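Local coordinates for enoyl CoA hydratase/isomerase (Crotonase) (Legionella pneumophila subsp. pneumophila, PDB 3I47), which probably acts as an enoyl-CoA hydratase or isomerase of the crotonase family, at residues A[32-37]-A[85-90]; A[91-96]-A[147-152]. All coordinates share one frame; numbering follows the deposited sequence. Where two conformers were deposited one is given.

Contact 1. Residues A[32-37]-A[85-90]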
loop_
_atom_site.group_PDB
_atom_site.type_symbol
_atom_site.label_atom_id
_atom_site.label_comp_id
_atom_site.label_asym_id
_atom_site.label_seq_id
_atom_site.Cartn_x
_atom_site.Cartn_y
_atom_site.Cartn_z
ATOM N N LEU A 32 4.287 -16.122 -5.575
ATOM C CA LEU A 32 4.770 -14.746 -5.551
ATOM C C LEU A 32 4.205 -14.012 -4.332
ATOM O O LEU A 32 4.919 -13.279 -3.646
ATOM C CB LEU A 32 4.367 -14.009 -6.841
ATOM C CG LEU A 32 4.777 -12.538 -6.969
ATOM C CD1 LEU A 32 6.288 -12.372 -7.087
ATOM C CD2 LEU A 32 4.054 -11.867 -8.139
ATOM N N LEU A 33 2.913 -14.200 -4.077
ATOM C CA LEU A 33 2.276 -13.505 -2.947
ATOM C C LEU A 33 2.814 -13.963 -1.590
ATOM O O LEU A 33 2.878 -13.173 -0.645
ATOM C CB LEU A 33 0.750 -13.622 -3.025
ATOM C CG LEU A 33 0.131 -12.980 -4.264
ATOM C CD1 LEU A 33 -1.342 -13.371 -4.353
ATOM C CD2 LEU A 33 0.324 -11.472 -4.317
ATOM N N THR A 34 3.206 -15.233 -1.485
ATOM C CA THR A 34 3.838 -15.733 -0.263
ATOM C C THR A 34 5.195 -15.071 -0.050
ATOM O O THR A 34 5.501 -14.666 1.073
ATOM C CB THR A 34 3.973 -17.277 -0.314
ATOM O OG1 THR A 34 2.663 -17.846 -0.272
ATOM C CG2 THR A 34 4.757 -17.796 0.892
ATOM N N GLU A 35 5.984 -14.935 -1.119
ATOM C CA GLU A 35 7.252 -14.185 -1.045
ATOM C C GLU A 35 7.017 -12.777 -0.528
ATOM O O GLU A 35 7.749 -12.290 0.329
ATOM C CB GLU A 35 7.947 -14.078 -2.398
ATOM C CG GLU A 35 8.413 -15.404 -2.976
ATOM C CD GLU A 35 9.622 -15.254 -3.900
ATOM O OE1 GLU A 35 9.568 -15.794 -5.029
ATOM O OE2 GLU A 35 10.606 -14.601 -3.500
ATOM N N MET A 36 5.995 -12.121 -1.068
ATOM C CA MET A 36 5.655 -10.765 -0.644
ATOM C C MET A 36 5.318 -10.699 0.836
ATOM O O MET A 36 5.786 -9.796 1.536
ATOM C CB MET A 36 4.546 -10.178 -1.524
ATOM C CG MET A 36 5.000 -10.026 -2.980
ATOM S SD MET A 36 3.776 -9.238 -4.073
ATOM C CE MET A 36 3.660 -7.656 -3.322
ATOM N N ARG A 37 4.531 -11.662 1.318
ATOM C CA ARG A 37 4.180 -11.721 2.749
ATOM C C ARG A 37 5.430 -11.781 3.632
ATOM O O ARG A 37 5.536 -11.064 4.635
ATOM C CB ARG A 37 3.315 -12.947 3.050
ATOM C CG ARG A 37 1.906 -12.866 2.506
ATOM C CD ARG A 37 1.140 -14.143 2.854
ATOM N NE ARG A 37 0.870 -14.239 4.294
ATOM C CZ ARG A 37 0.398 -15.327 4.896
ATOM N NH1 ARG A 37 0.148 -16.429 4.191
ATOM N NH2 ARG A 37 0.173 -15.317 6.205
ATOM N N SER A 85 -7.001 -18.466 -1.458
ATOM C CA SER A 85 -7.454 -17.074 -1.366
ATOM C C SER A 85 -6.932 -16.381 -0.119
ATOM O O SER A 85 -6.772 -15.160 -0.118
ATOM C CB SER A 85 -8.981 -17.000 -1.403
ATOM O OG SER A 85 -9.441 -17.347 -2.696
ATOM N N LEU A 86 -6.678 -17.160 0.938
ATOM C CA LEU A 86 -6.152 -16.596 2.179
ATOM C C LEU A 86 -4.694 -16.139 2.056
ATOM O O LEU A 86 -4.224 -15.377 2.898
ATOM C CB LEU A 86 -6.333 -17.563 3.360
ATOM C CG LEU A 86 -7.781 -17.644 3.873
ATOM C CD1 LEU A 86 -7.963 -18.883 4.736
ATOM C CD2 LEU A 86 -8.141 -16.384 4.640
ATOM N N VAL A 87 -3.987 -16.580 1.009
ATOM C CA VAL A 87 -2.639 -16.051 0.762
ATOM C C VAL A 87 -2.731 -14.556 0.455
ATOM O O VAL A 87 -2.137 -13.746 1.177
ATOM C CB VAL A 87 -1.881 -16.822 -0.353
ATOM C CG1 VAL A 87 -0.488 -16.197 -0.578
ATOM C CG2 VAL A 87 -1.764 -18.280 0.031
ATOM N N LEU A 88 -3.506 -14.192 -0.571
ATOM C CA LEU A 88 -3.765 -12.770 -0.863
ATOM C C LEU A 88 -4.451 -12.093 0.321
ATOM O O LEU A 88 -4.078 -10.986 0.694
ATOM C CB LEU A 88 -4.591 -12.587 -2.143
ATOM C CG LEU A 88 -4.930 -11.129 -2.476
ATOM C CD1 LEU A 88 -3.681 -10.316 -2.833
ATOM C CD2 LEU A 88 -5.933 -11.087 -3.613
ATOM N N GLY A 89 -5.424 -12.770 0.930
ATOM C CA GLY A 89 -6.136 -12.205 2.090
ATOM C C GLY A 89 -5.203 -11.825 3.230
ATOM O O GLY A 89 -5.300 -10.722 3.778
ATOM N N ASN A 90 -4.279 -12.716 3.578
ATOM C CA ASN A 90 -3.315 -12.405 4.626
ATOM C C ASN A 90 -2.318 -11.330 4.234
ATOM O O ASN A 90 -1.946 -10.499 5.075
ATOM C CB ASN A 90 -2.593 -13.672 5.060
ATOM C CG ASN A 90 -3.412 -14.484 6.030
ATOM O OD1 ASN A 90 -3.894 -13.955 7.033
ATOM N ND2 ASN A 90 -3.560 -15.776 5.758
HETATM O O HOH W 1 1.048 -11.844 5.571
#
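The guanidinium of Arg37 lies with one face over the side chain of Asn90, whose CB sits 3.3 Å above the plane and offset toward its rim. Its plane and that of the Asn90 amide are only 22° apart, although the side chains cross at a slant and it is CB that lies over the guanidinium; the nearest approach is Arg37 NH2 to Asn90 CB, 3.4 Å, which makes this overlap packing rather than polar pairing. At the edge, in plane, a water accepts from Arg37 NE at 2.7 Å and gives a weak bond to Asn90 O, tying the arginine to the neighbouring helix through solvent. A bend at chi3 (69°) in the otherwise extended arginine chain turns the guanidinium over Asn90, while CD passes 3.7 Å from Val87 O.

One turn earlier the contact becomes apolar. Val87 CG1 reaches the opposite helix and lies 3.8 Å from Leu33 CB and 3.6 Å from Thr34 OG1. That hydroxyl is hydrogen-bonded to Asn30 O within its own helix, so it meets the valine methyl only by packing. Leu33 CD1 touches Leu88 CB at 4.0 Å, and Leu33 also packs on Phe28, which extends the apolar patch beyond these two segments.

The segment axes approach to 9.3 Å. Helices 30-45 and 78-97 run in the same sense here and cross at 31°, a packing of two helices of the crotonase fold, whose two beta-sheets are surrounded by helices.

Contact 2. Residues A[91-96]-A[147-152]; sequences LMYSIS and SPYVVR
Tyr149 projects its ring across to helix 78-97, where Met92 and Ser96 meet it obliquely. Met92 CE comes to 3.4 Å from Tyr149 CD2, and Met92 CB lies 3.6 Å from Tyr149 CE2. The Met92 sulfur stands 5.3 Å from the ring centroid, 28° off the normal, which meets the description of a Met-aromatic contact. Bends at chi2 (-92°) and chi3 of Met92 fold its terminal methyl back to the ring; a second conformer exists, so this placement describes one of two states.

At the CD1/CE1 side of the ring, Ser96 CB is 3.6 Å from Tyr149 CE1. Ser96 OG donates to Tyr93 O at 2.7 Å, which turns the hydroxyl back onto its own helix. Tyr149 OH comes within 3.3 Å of Tyr93 CA and lies at the edge of the Tyr93 ring, near its plane.

Ser96 CB also lies at the edge of the Arg152 guanidinium, near its plane, 4.0 Å from Arg152 NH2. A water donates to Ser96 O and accepts a weak bond from Arg152 NH2. Helices 78-97 and 147-154 are therefore joined chiefly by van der Waals packing on the Tyr149 ring, with the sulfur-aromatic contact in the conformer given, and by a water link weak on its arginine side.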
loop_
_atom_site.group_PDB
_atom_site.type_symbol
_atom_site.label_atom_id
_atom_site.label_comp_id
_atom_site.label_asym_id
_atom_site.label_seq_id
_atom_site.Cartn_x
_atom_site.Cartn_y
_atom_site.Cartn_z
ATOM N N LEU A 91 -1.907 -11.322 2.965
ATOM C CA LEU A 91 -1.007 -10.266 2.476
ATOM C C LEU A 91 -1.659 -8.890 2.606
ATOM O O LEU A 91 -1.054 -7.961 3.155
ATOM C CB LEU A 91 -0.567 -10.515 1.024
ATOM C CG LEU A 91 0.272 -9.392 0.382
ATOM C CD1 LEU A 91 1.601 -9.141 1.151
ATOM C CD2 LEU A 91 0.535 -9.698 -1.090
ATOM N N MET A 92 -2.883 -8.762 2.114
ATOM C CA MET A 92 -3.544 -7.457 2.150
ATOM C C MET A 92 -3.796 -7.021 3.593
ATOM O O MET A 92 -3.630 -5.837 3.924
ATOM C CB MET A 92 -4.835 -7.494 1.344
ATOM C CG MET A 92 -4.597 -7.826 -0.124
ATOM S SD MET A 92 -4.374 -6.396 -1.176
ATOM C CE MET A 92 -6.022 -5.733 -1.110
ATOM N N TYR A 93 -4.181 -7.965 4.451
ATOM C CA TYR A 93 -4.408 -7.646 5.853
ATOM C C TYR A 93 -3.117 -7.158 6.490
ATOM O O TYR A 93 -3.105 -6.119 7.157
ATOM C CB TYR A 93 -4.976 -8.850 6.600
ATOM C CG TYR A 93 -5.335 -8.545 8.025
ATOM C CD1 TYR A 93 -6.385 -7.675 8.324
ATOM C CD2 TYR A 93 -4.631 -9.121 9.070
ATOM C CE1 TYR A 93 -6.727 -7.393 9.646
ATOM C CE2 TYR A 93 -4.966 -8.842 10.402
ATOM C CZ TYR A 93 -6.018 -7.983 10.669
ATOM O OH TYR A 93 -6.353 -7.700 11.984
ATOM N N SER A 94 -2.031 -7.886 6.246
ATOM C CA SER A 94 -0.735 -7.516 6.791
ATOM C C SER A 94 -0.281 -6.122 6.339
ATOM O O SER A 94 0.250 -5.346 7.152
ATOM C CB SER A 94 0.293 -8.585 6.449
ATOM O OG SER A 94 -0.000 -9.751 7.208
ATOM N N ILE A 95 -0.502 -5.794 5.062
ATOM C CA ILE A 95 -0.189 -4.442 4.570
ATOM C C ILE A 95 -0.997 -3.413 5.374
ATOM O O ILE A 95 -0.447 -2.429 5.894
ATOM C CB ILE A 95 -0.486 -4.275 3.046
ATOM C CG1 ILE A 95 0.482 -5.120 2.207
ATOM C CG2 ILE A 95 -0.364 -2.788 2.640
ATOM C CD1 ILE A 95 -0.005 -5.330 0.769
ATOM N N SER A 96 -2.300 -3.659 5.489
ATOM C CA SER A 96 -3.209 -2.684 6.132
ATOM C C SER A 96 -2.908 -2.485 7.619
ATOM O O SER A 96 -3.164 -1.406 8.184
ATOM C CB SER A 96 -4.667 -3.097 5.938
ATOM O OG SER A 96 -5.021 -4.194 6.757
ATOM N N SER A 147 -11.906 -6.309 -1.888
ATOM C CA SER A 147 -13.004 -5.346 -1.773
ATOM C C SER A 147 -13.008 -4.429 -0.541
ATOM O O SER A 147 -13.301 -3.235 -0.685
ATOM C CB SER A 147 -14.369 -6.010 -1.970
ATOM O OG SER A 147 -14.684 -6.928 -0.940
ATOM N N PRO A 148 -12.700 -4.950 0.668
ATOM C CA PRO A 148 -12.764 -3.991 1.793
ATOM C C PRO A 148 -11.803 -2.808 1.622
ATOM O O PRO A 148 -12.139 -1.666 1.961
ATOM C CB PRO A 148 -12.375 -4.843 3.006
ATOM C CG PRO A 148 -12.676 -6.278 2.584
ATOM C CD PRO A 148 -12.284 -6.288 1.127
ATOM N N TYR A 149 -10.627 -3.075 1.072
ATOM C CA TYR A 149 -9.604 -2.049 0.878
ATOM C C TYR A 149 -9.993 -1.087 -0.232
ATOM O O TYR A 149 -9.826 0.122 -0.088
ATOM C CB TYR A 149 -8.257 -2.719 0.585
ATOM C CG TYR A 149 -7.974 -3.785 1.614
ATOM C CD1 TYR A 149 -7.452 -3.443 2.865
ATOM C CD2 TYR A 149 -8.266 -5.130 1.353
ATOM C CE1 TYR A 149 -7.211 -4.422 3.834
ATOM C CE2 TYR A 149 -8.032 -6.114 2.319
ATOM C CZ TYR A 149 -7.504 -5.742 3.556
ATOM O OH TYR A 149 -7.263 -6.709 4.503
ATOM N N VAL A 150 -10.537 -1.624 -1.322
ATOM C CA VAL A 150 -10.964 -0.775 -2.432
ATOM C C VAL A 150 -12.140 0.121 -1.985
ATOM O O VAL A 150 -12.144 1.331 -2.237
ATOM C CB VAL A 150 -11.362 -1.613 -3.666
ATOM C CG1 VAL A 150 -11.933 -0.706 -4.762
ATOM C CG2 VAL A 150 -10.140 -2.401 -4.191
ATOM N N VAL A 151 -13.121 -0.468 -1.311
ATOM C CA VAL A 151 -14.284 0.324 -0.869
ATOM C C VAL A 151 -13.830 1.408 0.116
ATOM O O VAL A 151 -14.308 2.541 0.027
ATOM C CB VAL A 151 -15.387 -0.565 -0.280
ATOM C CG1 VAL A 151 -16.488 0.274 0.396
ATOM C CG2 VAL A 151 -15.992 -1.448 -1.379
ATOM N N ARG A 152 -12.895 1.081 1.012
ATOM C CA ARG A 152 -12.352 2.094 1.932
ATOM C C ARG A 152 -11.662 3.239 1.182
ATOM O O ARG A 152 -11.847 4.414 1.522
ATOM C CB ARG A 152 -11.395 1.469 2.952
ATOM C CG ARG A 152 -10.898 2.483 3.988
ATOM C CD ARG A 152 -10.166 1.791 5.116
ATOM N NE ARG A 152 -8.901 1.206 4.674
ATOM C CZ ARG A 152 -8.094 0.493 5.455
ATOM N NH1 ARG A 152 -8.425 0.260 6.728
ATOM N NH2 ARG A 152 -6.957 0.005 4.969
HETATM O O HOH W 2 -4.789 0.498 6.977
#

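How the contacts relate
Helix 78-97 is common to both contacts: residues 85-90 meet helix 30-45 in contact 1, and the following turns, 91-96, meet helix 147-154 in contact 2. Leu91 joins the two, its CD2 lying 3.7 Å from Leu33 CD2. Both are surface contacts, but the centre of contact 2 is nearer the chain centre, about 9 Å against about 14 Å for that of contact 1, and the two contact centres are about 12 Å apart. Their chemistry differs too: contact 1 combines aliphatic packing with a guanidinium over an asparagine side chain, whereas contact 2 depends on one tyrosine ring, against which buried Met92 packs. Each has a water bridge between an arginine and a backbone carbonyl, with one weak bond in each.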